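Local coordinates for protein ATP-dependent DNA ligase (PDB 6NHX) that seals double-strand breaks in DNA at the expense of ATP, acting with Ku in mycobacterial non-homologous end joining, at residues A[66-77]-A[131-140]. The protein carries 1 engineered substitution. Numbering follows the deposited sequence.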
loop_
_atom_site.group_PDB
_atom_site.type_symbol
_atom_site.label_atom_id
_atom_site.label_comp_id
_atom_site.label_asym_id
_atom_site.label_seq_id
_atom_site.Cartn_x
_atom_site.Cartn_y
_atom_site.Cartn_z
ATOM N N LEU A 66 -12.265 17.157 -3.433
ATOM C CA LEU A 66 -11.160 17.050 -4.379
ATOM C C LEU A 66 -11.399 17.892 -5.623
ATOM O O LEU A 66 -10.510 18.624 -6.069
ATOM C CB LEU A 66 -10.962 15.583 -4.766
ATOM C CG LEU A 66 -9.633 14.888 -4.479
ATOM C CD1 LEU A 66 -9.633 13.507 -5.119
ATOM C CD2 LEU A 66 -8.473 15.715 -4.995
ATOM N N ALA A 67 -12.596 17.803 -6.196
ATOM C CA ALA A 67 -12.901 18.488 -7.444
ATOM C C ALA A 67 -13.536 19.855 -7.253
ATOM O O ALA A 67 -13.843 20.511 -8.250
ATOM C CB ALA A 67 -13.825 17.638 -8.317
ATOM N N GLU A 68 -13.756 20.299 -6.012
ATOM C CA GLU A 68 -14.329 21.628 -5.818
ATOM C C GLU A 68 -13.427 22.708 -6.407
ATOM O O GLU A 68 -13.909 23.777 -6.799
ATOM C CB GLU A 68 -14.599 21.878 -4.333
ATOM C CG GLU A 68 -13.459 22.564 -3.605
ATOM C CD GLU A 68 -13.899 23.264 -2.335
ATOM O OE1 GLU A 68 -13.369 24.361 -2.047
ATOM O OE2 GLU A 68 -14.767 22.716 -1.622
ATOM N N ASP A 69 -12.124 22.438 -6.484
ATOM C CA ASP A 69 -11.176 23.298 -7.180
ATOM C C ASP A 69 -11.149 23.026 -8.680
ATOM O O ASP A 69 -10.683 23.876 -9.446
ATOM C CB ASP A 69 -9.775 23.051 -6.606
ATOM C CG ASP A 69 -8.860 24.254 -6.736
ATOM O OD1 ASP A 69 -8.592 24.687 -7.875
ATOM O OD2 ASP A 69 -8.396 24.759 -5.694
ATOM N N LEU A 70 -11.630 21.858 -9.112
ATOM C CA LEU A 70 -11.618 21.450 -10.510
ATOM C C LEU A 70 -12.979 21.615 -11.169
ATOM O O LEU A 70 -13.291 20.899 -12.125
ATOM C CB LEU A 70 -11.179 19.991 -10.631
ATOM C CG LEU A 70 -9.791 19.577 -10.156
ATOM C CD1 LEU A 70 -9.729 18.066 -10.045
ATOM C CD2 LEU A 70 -8.748 20.086 -11.125
ATOM N N ALA A 71 -13.793 22.556 -10.681
ATOM C CA ALA A 71 -15.212 22.555 -11.019
ATOM C C ALA A 71 -15.457 22.708 -12.515
ATOM O O ALA A 71 -16.469 22.214 -13.026
ATOM C CB ALA A 71 -15.951 23.632 -10.224
ATOM N N ASP A 72 -14.560 23.383 -13.232
ATOM C CA ASP A 72 -14.731 23.573 -14.667
ATOM C C ASP A 72 -14.151 22.430 -15.492
ATOM O O ASP A 72 -14.387 22.379 -16.704
ATOM C CB ASP A 72 -14.094 24.892 -15.127
ATOM C CG ASP A 72 -14.516 26.082 -14.275
ATOM O OD1 ASP A 72 -13.628 26.731 -13.679
ATOM O OD2 ASP A 72 -15.731 26.372 -14.202
ATOM N N HIS A 73 -13.409 21.523 -14.875
ATOM C CA HIS A 73 -12.720 20.456 -15.584
ATOM C C HIS A 73 -13.510 19.152 -15.532
ATOM O O HIS A 73 -14.306 18.901 -14.623
ATOM C CB HIS A 73 -11.343 20.201 -14.963
ATOM C CG HIS A 73 -10.336 21.276 -15.224
ATOM N ND1 HIS A 73 -9.775 21.490 -16.464
ATOM C CD2 HIS A 73 -9.770 22.185 -14.394
ATOM C CE1 HIS A 73 -8.919 22.494 -16.391
ATOM N NE2 HIS A 73 -8.892 22.927 -15.144
ATOM N N HIS A 74 -13.237 18.289 -16.510
ATOM C CA HIS A 74 -13.654 16.892 -16.453
ATOM C C HIS A 74 -12.385 16.061 -16.582
ATOM O O HIS A 74 -11.753 16.061 -17.643
ATOM C CB HIS A 74 -14.638 16.572 -17.572
ATOM C CG HIS A 74 -15.017 15.126 -17.654
ATOM N ND1 HIS A 74 -15.721 14.610 -18.721
ATOM C CD2 HIS A 74 -14.792 14.090 -16.813
ATOM C CE1 HIS A 74 -15.907 13.315 -18.533
ATOM N NE2 HIS A 74 -15.352 12.973 -17.386
ATOM N N VAL A 75 -11.983 15.395 -15.498
ATOM C CA VAL A 75 -10.732 14.647 -15.495
ATOM C C VAL A 75 -10.924 13.260 -14.901
ATOM O O VAL A 75 -11.833 13.015 -14.098
ATOM C CB VAL A 75 -9.577 15.368 -14.760
ATOM C CG1 VAL A 75 -9.234 16.680 -15.439
ATOM C CG2 VAL A 75 -9.919 15.570 -13.290
ATOM N N VAL A 76 -10.054 12.346 -15.314
ATOM C CA VAL A 76 -9.880 11.064 -14.648
ATOM C C VAL A 76 -8.431 10.982 -14.199
ATOM O O VAL A 76 -7.510 11.128 -15.010
ATOM C CB VAL A 76 -10.245 9.889 -15.564
ATOM C CG1 VAL A 76 -9.897 8.571 -14.896
ATOM C CG2 VAL A 76 -11.719 9.927 -15.926
ATOM N N LEU A 77 -8.236 10.785 -12.901
ATOM C CA LEU A 77 -6.919 10.686 -12.301
ATOM C C LEU A 77 -6.715 9.287 -11.747
ATOM O O LEU A 77 -7.669 8.575 -11.418
ATOM C CB LEU A 77 -6.783 11.678 -11.141
ATOM C CG LEU A 77 -7.084 13.118 -11.545
ATOM C CD1 LEU A 77 -7.629 13.887 -10.355
ATOM C CD2 LEU A 77 -5.834 13.768 -12.086
ATOM N N LEU A 131 -0.538 16.439 -16.282
ATOM C CA LEU A 131 -0.947 16.351 -14.883
ATOM C C LEU A 131 -0.299 17.448 -14.047
ATOM O O LEU A 131 -0.963 18.090 -13.221
ATOM C CB LEU A 131 -0.552 14.973 -14.358
ATOM C CG LEU A 131 -0.793 14.672 -12.884
ATOM C CD1 LEU A 131 -2.286 14.753 -12.562
ATOM C CD2 LEU A 131 -0.198 13.309 -12.528
ATOM N N GLU A 132 0.996 17.685 -14.262
ATOM C CA GLU A 132 1.700 18.705 -13.496
ATOM C C GLU A 132 1.094 20.074 -13.751
ATOM O O GLU A 132 0.894 20.859 -12.815
ATOM C CB GLU A 132 3.179 18.731 -13.877
ATOM C CG GLU A 132 3.970 17.488 -13.581
ATOM C CD GLU A 132 5.366 17.571 -14.169
ATOM O OE1 GLU A 132 6.243 16.805 -13.724
ATOM O OE2 GLU A 132 5.588 18.409 -15.075
ATOM N N THR A 133 0.784 20.377 -15.018
ATOM C CA THR A 133 0.147 21.649 -15.356
ATOM C C THR A 133 -1.193 21.794 -14.650
ATOM O O THR A 133 -1.501 22.850 -14.083
ATOM C CB THR A 133 -0.039 21.767 -16.876
ATOM O OG1 THR A 133 1.237 21.747 -17.522
ATOM C CG2 THR A 133 -0.770 23.063 -17.248
ATOM N N LEU A 134 -2.008 20.743 -14.688
ATOM C CA LEU A 134 -3.302 20.764 -14.016
ATOM C C LEU A 134 -3.139 21.012 -12.523
ATOM O O LEU A 134 -3.862 21.824 -11.929
ATOM C CB LEU A 134 -4.019 19.434 -14.258
ATOM C CG LEU A 134 -5.395 19.292 -13.602
ATOM C CD1 LEU A 134 -6.362 20.335 -14.153
ATOM C CD2 LEU A 134 -5.962 17.887 -13.784
ATOM N N ALA A 135 -2.173 20.338 -11.904
ATOM C CA ALA A 135 -1.994 20.465 -10.465
ATOM C C ALA A 135 -1.419 21.815 -10.076
ATOM O O ALA A 135 -1.728 22.319 -8.992
ATOM C CB ALA A 135 -1.082 19.366 -9.938
ATOM N N ASN A 136 -0.557 22.397 -10.917
ATOM C CA ASN A 136 0.024 23.699 -10.611
ATOM C C ASN A 136 -1.036 24.786 -10.525
ATOM O O ASN A 136 -0.794 25.830 -9.912
ATOM C CB ASN A 136 1.019 24.110 -11.697
ATOM C CG ASN A 136 2.279 23.277 -11.698
ATOM O OD1 ASN A 136 2.618 22.625 -10.709
ATOM N ND2 ASN A 136 2.986 23.291 -12.827
ATOM N N ALA A 137 -2.194 24.574 -11.142
ATOM C CA ALA A 137 -3.259 25.562 -11.165
ATOM C C ALA A 137 -4.388 25.256 -10.188
ATOM O O ALA A 137 -5.334 26.044 -10.100
ATOM C CB ALA A 137 -3.819 25.687 -12.584
ATOM N N THR A 138 -4.320 24.143 -9.457
ATOM C CA THR A 138 -5.417 23.707 -8.596
ATOM C C THR A 138 -4.850 23.223 -7.263
ATOM O O THR A 138 -3.662 23.390 -6.967
ATOM C CB THR A 138 -6.226 22.598 -9.276
ATOM O OG1 THR A 138 -5.382 21.454 -9.452
ATOM C CG2 THR A 138 -6.769 23.057 -10.636
ATOM N N SER A 139 -5.715 22.588 -6.463
ATOM C CA SER A 139 -5.381 21.996 -5.169
ATOM C C SER A 139 -5.037 20.511 -5.268
ATOM O O SER A 139 -4.780 19.867 -4.243
ATOM C CB SER A 139 -6.558 22.148 -4.208
ATOM O OG SER A 139 -7.617 21.288 -4.595
ATOM N N LEU A 140 -5.071 19.950 -6.464
ATOM C CA LEU A 140 -4.700 18.560 -6.652
ATOM C C LEU A 140 -3.249 18.358 -6.238
ATOM O O LEU A 140 -2.376 19.171 -6.564
ATOM C CB LEU A 140 -4.863 18.226 -8.130
ATOM C CG LEU A 140 -4.679 16.791 -8.619
ATOM C CD1 LEU A 140 -5.639 15.838 -7.936
ATOM C CD2 LEU A 140 -4.898 16.775 -10.120
HETATM O O HOH W 1 -7.896 18.589 -4.277
#
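Leu-134 sends its two methyls to different partners on 66-77. CD2 meets Val-75 CG1 tip to tip at 3.9 Å. CD1 sits over a face of the His-73 imidazole, nearly along the ring normal and 3.9 Å from the ring centroid, a CH-pi contact. The ring's ND1 is hydrogen-bonded to Asp-115 OD1, which probably helps to fix the rotation of the ring. Leu-70 runs at about a right angle to both Leu-134 and Thr-138, its CD2 touching Leu-134 CD1 and, at 3.6 Å, Thr-138 CG2.

Two residues further along the strand from Val-75, both methyls of Leu-77 meet the end of Leu-140, tip to tip, with the two CD1 atoms 3.7 Å apart, and Leu-77 CD2 also packs on Leu-131 CD1. Leu-140 CD1 also approaches Leu-66 CD2, extending the apolar layer.

Polar groups gather where the two loops meet. No direct hydrogen bond joins the segments, but one water bridges them, donating to Leu-66 O and lying 2.7 Å from Ser-139 OG. Within 131-140, Thr-138 (chi1 64°) turns OG1 back to Leu-134 O (2.9 Å), approaching from above the carbonyl plane, and leaves CG2 for Leu-70. The Asp-69 carboxylate lies against Thr-138 and Ser-139, but its high B makes the detail uncertain.

Strand 74-77 and helix 131-136 run at 118° to each other, their axes 11.8 Å apart at closest approach. This is helix-on-sheet packing in the ATP-dependent DNA ligase domain: the end of helix 124-136 and its following loop rest against the antiparallel sheet in which strand 74-82 lies between 35-42 and 105-114.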